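PDB 6H5L: similar to hydroxylamine oxidoreductase from Kuenenia stuttgartiensis, which probably acts as a multiheme oxidoreductase, carrying bound heme c groups within a large reductase complex of an anammox bacterium. Local coordinates for residues G39-Y44 / K411-D416; Y184-R189 / Y403-G408; P395-R400 / K432-G437; S316-Y321 / Q379-V384; P308-E313 / K331-S336. All coordinates share one frame; numbering follows the deposited sequence.

Contact 1: G39-Y44 / K411-D416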
# COMPACT_ATOMS: atom_id res chain seq x y z
N GLY A 39 27.62 34.09 43.95
CA GLY A 39 26.93 35.31 44.28
C GLY A 39 27.65 36.10 45.36
O GLY A 39 28.75 35.76 45.79
N PRO A 40 27.02 37.19 45.82
CA PRO A 40 27.65 38.01 46.86
C PRO A 40 27.96 37.26 48.15
O PRO A 40 28.86 37.67 48.89
CB PRO A 40 26.62 39.13 47.09
CG PRO A 40 25.33 38.57 46.60
CD PRO A 40 25.70 37.70 45.43
N PHE A 41 27.25 36.17 48.43
CA PHE A 41 27.49 35.36 49.62
C PHE A 41 28.21 34.06 49.28
O PHE A 41 27.97 33.03 49.92
CB PHE A 41 26.17 35.07 50.33
CG PHE A 41 25.31 36.29 50.52
CD1 PHE A 41 25.75 37.35 51.30
CD2 PHE A 41 24.07 36.37 49.92
CE1 PHE A 41 24.96 38.47 51.47
CE2 PHE A 41 23.28 37.49 50.09
CZ PHE A 41 23.73 38.54 50.86
N THR A 42 29.11 34.09 48.29
CA THR A 42 29.81 32.88 47.87
C THR A 42 30.69 32.32 48.98
O THR A 42 30.93 31.11 49.02
CB THR A 42 30.65 33.17 46.62
OG1 THR A 42 31.45 32.03 46.30
CG2 THR A 42 31.55 34.38 46.85
N LYS A 43 31.17 33.17 49.87
CA LYS A 43 32.05 32.75 50.96
C LYS A 43 31.29 32.21 52.17
O LYS A 43 31.93 31.79 53.14
CB LYS A 43 32.94 33.92 51.39
CG LYS A 43 33.85 34.45 50.29
CD LYS A 43 34.89 33.42 49.88
CE LYS A 43 35.89 33.99 48.89
NZ LYS A 43 36.97 33.03 48.56
N TYR A 44 29.96 32.24 52.15
CA TYR A 44 29.16 31.82 53.29
C TYR A 44 28.62 30.40 53.16
O TYR A 44 28.07 29.88 54.13
CB TYR A 44 28.00 32.79 53.50
CG TYR A 44 28.44 34.17 53.96
CD1 TYR A 44 28.96 35.08 53.06
CD2 TYR A 44 28.33 34.55 55.29
CE1 TYR A 44 29.36 36.34 53.47
CE2 TYR A 44 28.72 35.80 55.71
CZ TYR A 44 29.24 36.69 54.79
OH TYR A 44 29.64 37.95 55.20
N LYS A 411 27.97 42.89 55.86
CA LYS A 411 29.37 42.82 55.46
C LYS A 411 29.54 42.88 53.95
O LYS A 411 30.51 43.47 53.45
CB LYS A 411 30.01 41.55 56.02
CG LYS A 411 31.49 41.69 56.30
CD LYS A 411 32.27 40.43 55.97
CE LYS A 411 33.77 40.68 56.06
NZ LYS A 411 34.56 39.54 55.51
N GLU A 412 28.62 42.28 53.19
CA GLU A 412 28.79 42.15 51.75
C GLU A 412 28.02 43.18 50.94
O GLU A 412 28.41 43.46 49.80
CB GLU A 412 28.38 40.75 51.28
CG GLU A 412 29.05 39.60 52.02
CD GLU A 412 30.57 39.67 51.96
OE1 GLU A 412 31.22 39.39 52.98
OE2 GLU A 412 31.11 40.00 50.88
N LEU A 413 26.95 43.75 51.48
CA LEU A 413 26.11 44.69 50.76
C LEU A 413 26.32 46.10 51.32
O LEU A 413 27.05 46.31 52.29
CB LEU A 413 24.65 44.27 50.83
CG LEU A 413 24.35 42.88 50.26
CD1 LEU A 413 22.88 42.54 50.43
CD2 LEU A 413 24.76 42.80 48.80
N SER A 414 25.66 47.07 50.70
CA SER A 414 25.81 48.47 51.07
C SER A 414 24.56 49.22 50.65
O SER A 414 23.57 48.63 50.20
CB SER A 414 27.07 49.07 50.42
OG SER A 414 26.93 49.17 49.01
N ALA A 415 24.59 50.55 50.80
CA ALA A 415 23.50 51.38 50.30
C ALA A 415 23.42 51.37 48.78
O ALA A 415 22.37 51.70 48.22
CB ALA A 415 23.66 52.82 50.80
N ASP A 416 24.51 51.01 48.10
CA ASP A 416 24.46 50.86 46.65
C ASP A 416 23.48 49.76 46.24
O ASP A 416 22.90 49.83 45.15
CB ASP A 416 25.86 50.58 46.10
CG ASP A 416 25.91 50.53 44.59
OD1 ASP A 416 25.37 51.45 43.94
OD2 ASP A 416 26.49 49.56 44.05

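Contact 2: Y184-R189 / Y403-G408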
# COMPACT_ATOMS: atom_id res chain seq x y z
N TYR A 184 19.36 31.44 51.15
CA TYR A 184 20.01 30.26 50.59
C TYR A 184 21.25 29.89 51.40
O TYR A 184 21.40 28.75 51.85
CB TYR A 184 20.37 30.50 49.12
CG TYR A 184 20.85 29.27 48.38
CD1 TYR A 184 22.16 28.80 48.53
CD2 TYR A 184 20.02 28.58 47.50
CE1 TYR A 184 22.60 27.68 47.85
CE2 TYR A 184 20.45 27.46 46.81
CZ TYR A 184 21.75 27.02 46.99
OH TYR A 184 22.20 25.91 46.32
N ALA A 185 22.15 30.86 51.60
CA ALA A 185 23.36 30.60 52.37
C ALA A 185 23.04 30.31 53.83
O ALA A 185 23.72 29.50 54.47
CB ALA A 185 24.31 31.79 52.26
N GLU A 186 22.02 30.97 54.37
CA GLU A 186 21.64 30.74 55.76
C GLU A 186 21.18 29.30 55.97
O GLU A 186 21.55 28.66 56.96
CB GLU A 186 20.55 31.73 56.18
CG GLU A 186 20.17 31.65 57.65
CD GLU A 186 21.29 32.06 58.58
OE1 GLU A 186 21.76 31.20 59.37
OE2 GLU A 186 21.72 33.23 58.53
N ALA A 187 20.37 28.78 55.05
CA ALA A 187 19.96 27.38 55.14
C ALA A 187 21.16 26.45 55.09
O ALA A 187 21.19 25.43 55.79
CB ALA A 187 18.96 27.06 54.02
N ALA A 188 22.16 26.78 54.26
CA ALA A 188 23.38 25.98 54.22
C ALA A 188 24.19 26.11 55.50
O ALA A 188 24.83 25.14 55.92
CB ALA A 188 24.22 26.39 53.01
N ARG A 189 24.17 27.28 56.13
CA ARG A 189 24.84 27.46 57.41
C ARG A 189 24.29 26.50 58.45
O ARG A 189 25.04 25.97 59.27
CB ARG A 189 24.68 28.90 57.90
CG ARG A 189 25.70 29.89 57.37
CD ARG A 189 25.27 31.30 57.75
NE ARG A 189 26.31 32.06 58.43
CZ ARG A 189 26.11 33.21 59.05
NH1 ARG A 189 24.89 33.74 59.08
NH2 ARG A 189 27.11 33.84 59.65
N TYR A 403 16.91 38.55 60.74
CA TYR A 403 16.68 38.24 59.34
C TYR A 403 17.79 37.32 58.83
O TYR A 403 18.94 37.43 59.27
CB TYR A 403 16.65 39.54 58.53
CG TYR A 403 16.23 39.38 57.08
CD1 TYR A 403 14.89 39.35 56.72
CD2 TYR A 403 17.18 39.28 56.07
CE1 TYR A 403 14.51 39.21 55.40
CE2 TYR A 403 16.81 39.14 54.75
CZ TYR A 403 15.47 39.11 54.42
OH TYR A 403 15.10 38.97 53.10
N PRO A 404 17.47 36.38 57.94
CA PRO A 404 18.48 35.39 57.53
C PRO A 404 19.73 36.04 56.96
O PRO A 404 19.67 36.88 56.07
CB PRO A 404 17.74 34.56 56.46
CG PRO A 404 16.55 35.38 56.07
CD PRO A 404 16.17 36.13 57.30
N LEU A 405 20.88 35.64 57.52
CA LEU A 405 22.20 36.09 57.07
C LEU A 405 22.35 37.60 57.22
O LEU A 405 22.86 38.29 56.33
CB LEU A 405 22.46 35.66 55.63
CG LEU A 405 23.92 35.44 55.23
CD1 LEU A 405 24.42 34.09 55.73
CD2 LEU A 405 24.09 35.55 53.73
N SER A 406 21.93 38.13 58.37
CA SER A 406 22.03 39.57 58.61
C SER A 406 23.48 40.02 58.71
O SER A 406 23.81 41.15 58.33
CB SER A 406 21.26 39.96 59.87
OG SER A 406 19.88 39.71 59.72
N ASP A 407 24.37 39.16 59.23
CA ASP A 407 25.78 39.52 59.32
C ASP A 407 26.41 39.59 57.93
O ASP A 407 27.24 40.47 57.67
CB ASP A 407 26.53 38.51 60.20
CG ASP A 407 26.33 37.08 59.74
OD1 ASP A 407 25.47 36.85 58.86
OD2 ASP A 407 27.04 36.19 60.25
N GLY A 408 26.03 38.68 57.04
CA GLY A 408 26.56 38.72 55.68
C GLY A 408 25.99 39.86 54.86
O GLY A 408 26.68 40.39 53.98

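Contact 3: P395-R400 / K432-G437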
# COMPACT_ATOMS: atom_id res chain seq x y z
N PRO A 395 7.21 35.37 69.74
CA PRO A 395 8.11 36.29 70.44
C PRO A 395 8.44 37.52 69.60
O PRO A 395 8.28 37.48 68.38
CB PRO A 395 9.37 35.44 70.68
CG PRO A 395 8.93 34.02 70.47
CD PRO A 395 7.87 34.10 69.43
N ASP A 396 8.89 38.59 70.24
CA ASP A 396 9.20 39.81 69.51
C ASP A 396 10.54 39.68 68.79
O ASP A 396 11.27 38.70 68.95
CB ASP A 396 9.20 41.02 70.45
CG ASP A 396 10.12 40.85 71.65
OD1 ASP A 396 10.96 39.93 71.65
OD2 ASP A 396 9.99 41.64 72.60
N ALA A 397 10.86 40.70 67.99
CA ALA A 397 12.09 40.68 67.21
C ALA A 397 13.33 40.59 68.09
O ALA A 397 14.39 40.16 67.61
CB ALA A 397 12.17 41.92 66.32
N ALA A 398 13.23 40.99 69.35
CA ALA A 398 14.38 40.93 70.25
C ALA A 398 14.67 39.51 70.72
O ALA A 398 15.84 39.16 70.93
CB ALA A 398 14.16 41.84 71.46
N ASN A 399 13.64 38.68 70.87
CA ASN A 399 13.78 37.32 71.39
C ASN A 399 13.58 36.27 70.31
O ASN A 399 12.97 35.22 70.54
CB ASN A 399 12.81 37.09 72.55
CG ASN A 399 13.13 37.95 73.76
OD1 ASN A 399 12.51 39.00 73.96
ND2 ASN A 399 14.10 37.52 74.55
N ARG A 400 14.08 36.54 69.11
CA ARG A 400 14.05 35.57 68.02
C ARG A 400 15.22 35.85 67.09
O ARG A 400 15.86 36.90 67.16
CB ARG A 400 12.71 35.62 67.26
CG ARG A 400 12.52 36.84 66.37
CD ARG A 400 11.11 36.86 65.80
NE ARG A 400 11.02 37.63 64.56
CZ ARG A 400 9.93 37.68 63.80
NH1 ARG A 400 8.84 37.01 64.15
NH2 ARG A 400 9.93 38.41 62.69
N LYS A 432 17.66 42.60 63.56
CA LYS A 432 16.70 42.18 64.59
C LYS A 432 15.38 42.94 64.44
O LYS A 432 14.90 43.61 65.35
CB LYS A 432 17.30 42.36 65.98
CG LYS A 432 18.33 41.31 66.34
CD LYS A 432 17.84 40.45 67.49
CE LYS A 432 18.64 39.16 67.60
NZ LYS A 432 18.12 38.29 68.70
N PHE A 433 14.79 42.82 63.25
CA PHE A 433 13.52 43.45 62.94
C PHE A 433 12.77 42.59 61.93
O PHE A 433 13.41 41.83 61.18
CB PHE A 433 13.70 44.87 62.38
CG PHE A 433 14.74 44.98 61.30
CD1 PHE A 433 14.47 44.57 60.01
CD2 PHE A 433 16.00 45.50 61.58
CE1 PHE A 433 15.43 44.67 59.02
CE2 PHE A 433 16.96 45.60 60.60
CZ PHE A 433 16.68 45.18 59.31
N PRO A 434 11.44 42.66 61.90
CA PRO A 434 10.69 41.87 60.92
C PRO A 434 10.72 42.50 59.53
O PRO A 434 10.80 43.71 59.36
CB PRO A 434 9.26 41.88 61.48
CG PRO A 434 9.38 42.40 62.88
CD PRO A 434 10.55 43.32 62.86
N VAL A 435 10.67 41.62 58.53
CA VAL A 435 10.57 42.02 57.13
C VAL A 435 9.37 41.28 56.55
O VAL A 435 9.38 40.04 56.46
CB VAL A 435 11.84 41.70 56.34
CG1 VAL A 435 11.70 42.18 54.90
CG2 VAL A 435 13.05 42.35 57.00
N VAL A 436 8.34 42.02 56.16
CA VAL A 436 7.03 41.45 55.84
C VAL A 436 6.61 41.86 54.43
O VAL A 436 6.76 43.02 54.04
CB VAL A 436 5.97 41.90 56.86
CG1 VAL A 436 4.60 41.37 56.47
CG2 VAL A 436 6.34 41.43 58.26
N GLY A 437 6.10 40.90 53.67
CA GLY A 437 5.51 41.19 52.35
C GLY A 437 6.36 40.97 51.12
O GLY A 437 7.49 40.54 51.24

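Contact 4: S316-Y321 / Q379-V384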
# COMPACT_ATOMS: atom_id res chain seq x y z
N SER A 316 -0.99 49.06 53.95
CA SER A 316 0.18 48.57 54.66
C SER A 316 1.41 49.33 54.17
O SER A 316 1.31 50.32 53.45
CB SER A 316 0.32 47.06 54.47
OG SER A 316 0.59 46.74 53.11
N SER A 317 2.60 48.85 54.55
CA SER A 317 3.83 49.49 54.09
C SER A 317 4.09 49.28 52.60
O SER A 317 5.09 49.79 52.09
CB SER A 317 5.02 48.97 54.90
OG SER A 317 5.03 47.55 54.95
N LEU A 318 3.21 48.55 51.89
CA LEU A 318 3.31 48.46 50.44
C LEU A 318 3.18 49.82 49.77
O LEU A 318 3.61 49.98 48.62
CB LEU A 318 2.24 47.51 49.90
CG LEU A 318 2.43 46.05 50.26
CD1 LEU A 318 1.35 45.18 49.64
CD2 LEU A 318 3.80 45.61 49.80
N LYS A 319 2.59 50.80 50.45
CA LYS A 319 2.54 52.16 49.93
C LYS A 319 3.93 52.76 49.80
O LYS A 319 4.09 53.77 49.10
CB LYS A 319 1.67 53.04 50.83
CG LYS A 319 2.16 53.14 52.27
CD LYS A 319 1.10 53.75 53.17
CE LYS A 319 1.48 53.65 54.64
NZ LYS A 319 2.66 54.50 54.98
N ASP A 320 4.93 52.18 50.45
CA ASP A 320 6.31 52.65 50.38
C ASP A 320 7.23 51.67 49.66
O ASP A 320 8.44 51.92 49.58
CB ASP A 320 6.84 52.94 51.78
CG ASP A 320 6.15 54.12 52.43
OD1 ASP A 320 6.17 55.22 51.84
OD2 ASP A 320 5.58 53.96 53.53
N TYR A 321 6.70 50.56 49.17
CA TYR A 321 7.48 49.64 48.35
C TYR A 321 8.05 50.38 47.14
O TYR A 321 7.37 51.25 46.58
CB TYR A 321 6.60 48.47 47.90
CG TYR A 321 7.28 47.43 47.04
CD1 TYR A 321 7.31 47.56 45.66
CD2 TYR A 321 7.88 46.31 47.61
CE1 TYR A 321 7.93 46.61 44.87
CE2 TYR A 321 8.50 45.35 46.82
CZ TYR A 321 8.52 45.51 45.45
OH TYR A 321 9.13 44.57 44.65
N GLN A 379 -4.53 44.18 52.44
CA GLN A 379 -5.34 44.23 53.66
C GLN A 379 -4.83 43.23 54.69
O GLN A 379 -4.84 43.52 55.90
CB GLN A 379 -6.80 43.95 53.31
CG GLN A 379 -7.46 45.05 52.49
CD GLN A 379 -8.73 44.60 51.80
OE1 GLN A 379 -8.94 43.41 51.58
NE2 GLN A 379 -9.58 45.55 51.45
N ALA A 380 -4.39 42.06 54.25
CA ALA A 380 -3.83 41.08 55.18
C ALA A 380 -2.50 41.56 55.75
O ALA A 380 -2.21 41.33 56.93
CB ALA A 380 -3.66 39.73 54.48
N GLN A 381 -1.68 42.22 54.93
CA GLN A 381 -0.41 42.73 55.42
C GLN A 381 -0.60 43.86 56.43
O GLN A 381 0.22 44.02 57.34
CB GLN A 381 0.46 43.21 54.25
CG GLN A 381 1.89 43.54 54.63
CD GLN A 381 2.77 43.82 53.43
OE1 GLN A 381 2.68 43.15 52.40
NE2 GLN A 381 3.64 44.82 53.56
N LYS A 382 -1.68 44.64 56.28
CA LYS A 382 -1.98 45.68 57.26
C LYS A 382 -2.26 45.08 58.63
O LYS A 382 -1.82 45.62 59.66
CB LYS A 382 -3.17 46.51 56.79
CG LYS A 382 -3.50 47.70 57.69
CD LYS A 382 -2.39 48.75 57.65
CE LYS A 382 -2.83 50.05 58.30
NZ LYS A 382 -3.10 49.89 59.76
N ILE A 383 -2.97 43.95 58.67
CA ILE A 383 -3.29 43.31 59.94
C ILE A 383 -2.02 42.81 60.62
O ILE A 383 -1.84 42.99 61.83
CB ILE A 383 -4.29 42.16 59.71
CG1 ILE A 383 -5.63 42.71 59.22
CG2 ILE A 383 -4.46 41.33 60.97
CD1 ILE A 383 -6.58 41.65 58.71
N VAL A 384 -1.12 42.19 59.85
CA VAL A 384 0.11 41.67 60.43
C VAL A 384 1.00 42.80 60.93
O VAL A 384 1.60 42.70 62.01
CB VAL A 384 0.85 40.79 59.40
CG1 VAL A 384 2.13 40.24 59.99
CG2 VAL A 384 -0.05 39.66 58.92

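Contact 5: P308-E313 / K331-S336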
# COMPACT_ATOMS: atom_id res chain seq x y z
N PRO A 308 3.88 44.45 43.56
CA PRO A 308 2.62 45.20 43.62
C PRO A 308 2.50 46.16 42.45
O PRO A 308 3.49 46.79 42.05
CB PRO A 308 2.71 45.96 44.95
CG PRO A 308 3.82 45.29 45.72
CD PRO A 308 4.77 44.79 44.68
N PRO A 309 1.31 46.31 41.88
CA PRO A 309 1.11 47.32 40.83
C PRO A 309 1.04 48.72 41.41
O PRO A 309 0.52 48.94 42.51
CB PRO A 309 -0.22 46.91 40.19
CG PRO A 309 -0.95 46.22 41.30
CD PRO A 309 0.10 45.49 42.08
N SER A 310 1.57 49.69 40.65
CA SER A 310 1.55 51.09 41.07
C SER A 310 0.17 51.73 40.95
O SER A 310 -0.02 52.86 41.41
CB SER A 310 2.55 51.91 40.25
OG SER A 310 2.15 52.00 38.89
N ASN A 311 -0.79 51.04 40.33
CA ASN A 311 -2.12 51.58 40.11
C ASN A 311 -3.05 51.36 41.30
O ASN A 311 -4.27 51.46 41.15
CB ASN A 311 -2.73 50.96 38.85
CG ASN A 311 -1.72 50.83 37.72
OD1 ASN A 311 -1.13 49.76 37.53
ND2 ASN A 311 -1.52 51.90 36.98
N LEU A 312 -2.50 51.05 42.48
CA LEU A 312 -3.30 50.82 43.67
C LEU A 312 -2.78 51.67 44.82
O LEU A 312 -1.59 51.99 44.91
CB LEU A 312 -3.28 49.34 44.09
CG LEU A 312 -4.12 48.37 43.26
CD1 LEU A 312 -4.02 46.96 43.82
CD2 LEU A 312 -5.57 48.83 43.22
N GLU A 313 -3.70 52.03 45.72
CA GLU A 313 -3.38 52.75 46.94
C GLU A 313 -3.41 51.77 48.10
O GLU A 313 -4.46 51.21 48.42
CB GLU A 313 -4.38 53.89 47.17
CG GLU A 313 -4.11 54.73 48.40
CD GLU A 313 -3.39 56.02 48.10
OE1 GLU A 313 -2.70 56.09 47.05
OE2 GLU A 313 -3.51 56.97 48.90
N LYS A 331 7.22 49.22 41.57
CA LYS A 331 5.82 48.90 41.30
C LYS A 331 5.53 48.94 39.81
O LYS A 331 5.95 49.87 39.10
CB LYS A 331 4.91 49.87 42.05
CG LYS A 331 5.04 49.82 43.57
CD LYS A 331 3.68 49.80 44.24
CE LYS A 331 3.42 51.07 45.05
NZ LYS A 331 4.32 51.15 46.24
N ILE A 332 4.83 47.93 39.32
CA ILE A 332 4.51 47.81 37.90
C ILE A 332 3.38 48.76 37.56
O ILE A 332 2.33 48.77 38.23
CB ILE A 332 4.15 46.36 37.54
CG1 ILE A 332 5.26 45.40 37.97
CG2 ILE A 332 3.89 46.23 36.05
CD1 ILE A 332 4.92 43.94 37.75
N ASP A 333 3.57 49.57 36.52
CA ASP A 333 2.52 50.44 36.00
C ASP A 333 1.79 49.67 34.91
O ASP A 333 2.27 49.55 33.78
CB ASP A 333 3.10 51.74 35.47
CG ASP A 333 2.04 52.78 35.16
OD1 ASP A 333 0.84 52.48 35.38
OD2 ASP A 333 2.40 53.88 34.71
N ILE A 334 0.61 49.13 35.25
CA ILE A 334 -0.14 48.29 34.33
C ILE A 334 -0.53 49.07 33.08
O ILE A 334 -0.54 48.53 31.96
CB ILE A 334 -1.37 47.69 35.03
CG1 ILE A 334 -0.92 46.70 36.11
CG2 ILE A 334 -2.30 47.02 34.04
CD1 ILE A 334 0.03 45.64 35.60
N TYR A 335 -0.83 50.36 33.23
CA TYR A 335 -1.32 51.18 32.13
C TYR A 335 -0.26 52.14 31.60
O TYR A 335 -0.58 53.22 31.10
CB TYR A 335 -2.58 51.94 32.56
CG TYR A 335 -3.69 51.02 33.00
CD1 TYR A 335 -4.36 50.23 32.07
CD2 TYR A 335 -4.06 50.92 34.33
CE1 TYR A 335 -5.37 49.37 32.47
CE2 TYR A 335 -5.07 50.07 34.73
CZ TYR A 335 -5.72 49.30 33.80
OH TYR A 335 -6.73 48.45 34.19
N SER A 336 1.01 51.76 31.71
CA SER A 336 2.07 52.53 31.07
C SER A 336 2.05 52.30 29.57
O SER A 336 1.46 51.34 29.06
CB SER A 336 3.43 52.15 31.64
OG SER A 336 3.79 50.83 31.26

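Contact 1: G39-Y44 / K411-D416
Tyr44 OH donates a hydrogen bond to Glu412 OE1 at 3.1 Å. It meets the anti lone pair of that oxygen, the one facing away from OE2. Glu412 CD lies at the edge of the tyrosine ring, in its plane, while the ring and carboxylate planes stand 72° apart. Glu412 CG comes to 3.6 Å from Tyr44 CE1, and the bend at chi2 (-56°) turns the carboxylate to the hydroxyl. Lys411 adds only aliphatic contact, with CD 3.7 Å from Tyr44 OH.

The rest is apolar. Phe41 and Leu413 cross nearly at right angles, with Phe41 CZ 4.1 Å from Leu413 CD1. Phe41 CD1 lies 4.1 Å from Glu412 CG as the two side chains slide past each other. Pro40 CG sits over one face of the Phe41 ring, toward its rim. Pro40 CB reaches Leu413 CD2 at 4.5 Å.

Phe41 and Tyr44 lean on Leu405, and Pro40 rests on Tyr28 of helix 22-28. Ser414, at the N-cap of helix 415-418, accepts from Asp416 N through OG. The contact is surface packing: a loop with a type I turn from Gly39 to Thr42 lies against the C-terminal end of helix 406-412 and the short link to helix 415-418.

Contact 2: Y184-R189 / Y403-G408
Glu186 and Arg189 of helix 182-189 form a salt-bridge network with Asp407, at the start of helix 406-412. The segment 403-408 enters that helix through a type II turn, Tyr403 to Ser406, with Leu405 at the N-cap position.

The charged groups come first. Arg189 and Asp407 approach from opposite directions, with guanidinium and carboxylate planes 36° apart. NH2 pairs with OD2, and the modelled separation is too short to be trusted. NH1 makes a weak bond to OD1 at 3.2 Å. Arg189 NH1 also bonds to Glu186 OE2 at 3.3 Å. This oxygen lies in the guanidinium plane and is met on its syn side, though tilted out of the carboxylate plane. Glu186 OE1 has a separate salt bridge to Arg190.

One backbone group joins in: Leu405 N gives a weak, bent bond to Glu186 OE2. The glutamate CG is anti to the backbone N (chi1 -175°), and the chain then turns at chi2, which brings OE2 to the turn.

Apolar contacts fill the rest. Pro404 CB packs 4.0 Å from Glu186 CG. Leu405 turns its two methyls to the helix: CD2 is 4.0 Å from Ala185 CB, and CD1 is 3.5 Å from Arg189 CD.

Contact 3: P395-R400 / K432-G437
Lys432 reaches across to the backbone of the 395-400 loop. Its CB lies 4.0 Å from Ala397 O. The chain turns at chi2 (-114°), which lays CD alongside the same oxygen at 3.5 Å. CE comes next, 3.6 Å from Arg400 O. The ammonium NZ ends between two carbonyls. It bonds to Arg400 O at 3.1 Å and more weakly to Ala398 O at 3.3 Å. The approach to Arg400 O is from above the carbonyl plane, 37° out of it. The lysine charge is thus met by main-chain oxygens.

Ala397 and Arg400 make the contacts of the other loop. Ala397 CB points at the facing segment and touches Lys432 O at 3.4 Å. It also packs on Pro434 CD at 4.1 Å. Arg400 crosses Pro434 at about a right angle, with NH2 3.7 Å from Pro434 CB. The guanidinium is held by a salt bridge from NH1 to Glu457. Within the 395-400 loop, Asp396 OD1 accepts from Asn399 N, an Asx motif.

Both segments are loops near the surface. Pro434 and Val436 lean on Ile388 of helix 356-389 and on Glu457 of helix 455-476. Phe433 turns away to meet Phe426 edge-to-face, on helix 420-429.

Contact 4: S316-Y321 / Q379-V384
Ser316 packs on Gln381 and Lys382, where the loop comes close to helix 356-389. The tight part centres on Gln381. Its CG is anti to the backbone N (chi1 -170°), and the chain runs out straight, passing Ser316 and ending against the 3-10 turn 317-319. Ser316 CB sits 3.6 Å from the helix backbone at Lys382 N. Leu318 CG lies 3.6 Å from Gln381 OE1. A weak bond from NE2 to Ser317 OG is doubtful, because that hydroxyl is not securely placed.

The buried amide has other partners: OE1 accepts from Tyr460 OH, and NE2 donates to Glu385. Ser316 OG bonds to Asp378. With an alanine in place of Gln381, Tyr460 and Glu385 would probably lose these mates, and a gap is likely to open beside Leu318.

The looser side is Lys382. It bends at chi2 and chi4, and only its aliphatic part touches the loop, with CD 3.9 Å from Ser316 CA. Its amine turns back to a salt bridge with Asp386.

Elsewhere on helix 356-389, Ala380 and Ile383 pack on helix 480-513, Ala380 and Val384 meet helix 455-476, and Gln379 bonds to Tyr192 of the second subunit.

Contact 5: P308-E313 / K331-S336
Ser310 N donates to Ile332 O at 2.7 Å, and Ile332 N donates to Pro308 O at 3.2 Å. Together they form a single beta bridge between Pro309 and Ile332, of the parallel type. Ser310 OG adds a weak bond to the same Ile332 O.

The Asn311 amide extends this pairing to the type I turn Asp333 to Ser336. Its OD1 accepts from Ile334 N at 2.9 Å, in the carbonyl plane and on a lone pair. Its ND2 donates to Asp333 OD1, also at 2.9 Å, nearly along the C-O axis of the carboxylate. Asp333 CG lies anti to its own backbone N (chi1 -169°), which brings OD1 across to the amide. These two bonds fix the rotation of the amide. A leucine in place of Asn311 would probably leave Ile334 N and the Asp333 carboxylate without these partners.

Packing lies outside the polar core. Ser310 CB meets Lys331 CB. The Lys331 amine leads away to Leu318 O and Tyr321 O. Pro309 CB touches Ile334 CG1 at 4.1 Å, and both residues rest on Trp302. The Ile334 side chain is about 7 Å from a bound heme c. Ile334 CG2 lies over the centre of the Tyr335 ring, 4.0 Å above its plane. At the edge of that ring, Asn311 ND2 is 3.8 Å from Tyr335 CD2.

How the contacts relate
Contacts 2 and 4 are largely buried, contacts 1 and 3 lie at the surface, and contact 5 is partly buried. Contacts 1 and 2 share helix 406-412, one near each end, and touch where Phe41 packs on Leu405. Contact 3 joins contact 2 through Tyr403 and Val435, and meets contact 4 where Gly437 packs on Gln381. Contacts 4 and 5 are tied by Lys331 NZ, which probably bonds to Leu318 O and Tyr321 O. The chemistry differs: a salt-bridge network marks contact 2, a lysine held by carbonyls contact 3, an amide against a turn contact 4, and backbone pairing contact 5. In contact 1 one hydrogen bond accompanies aromatic and aliphatic packing.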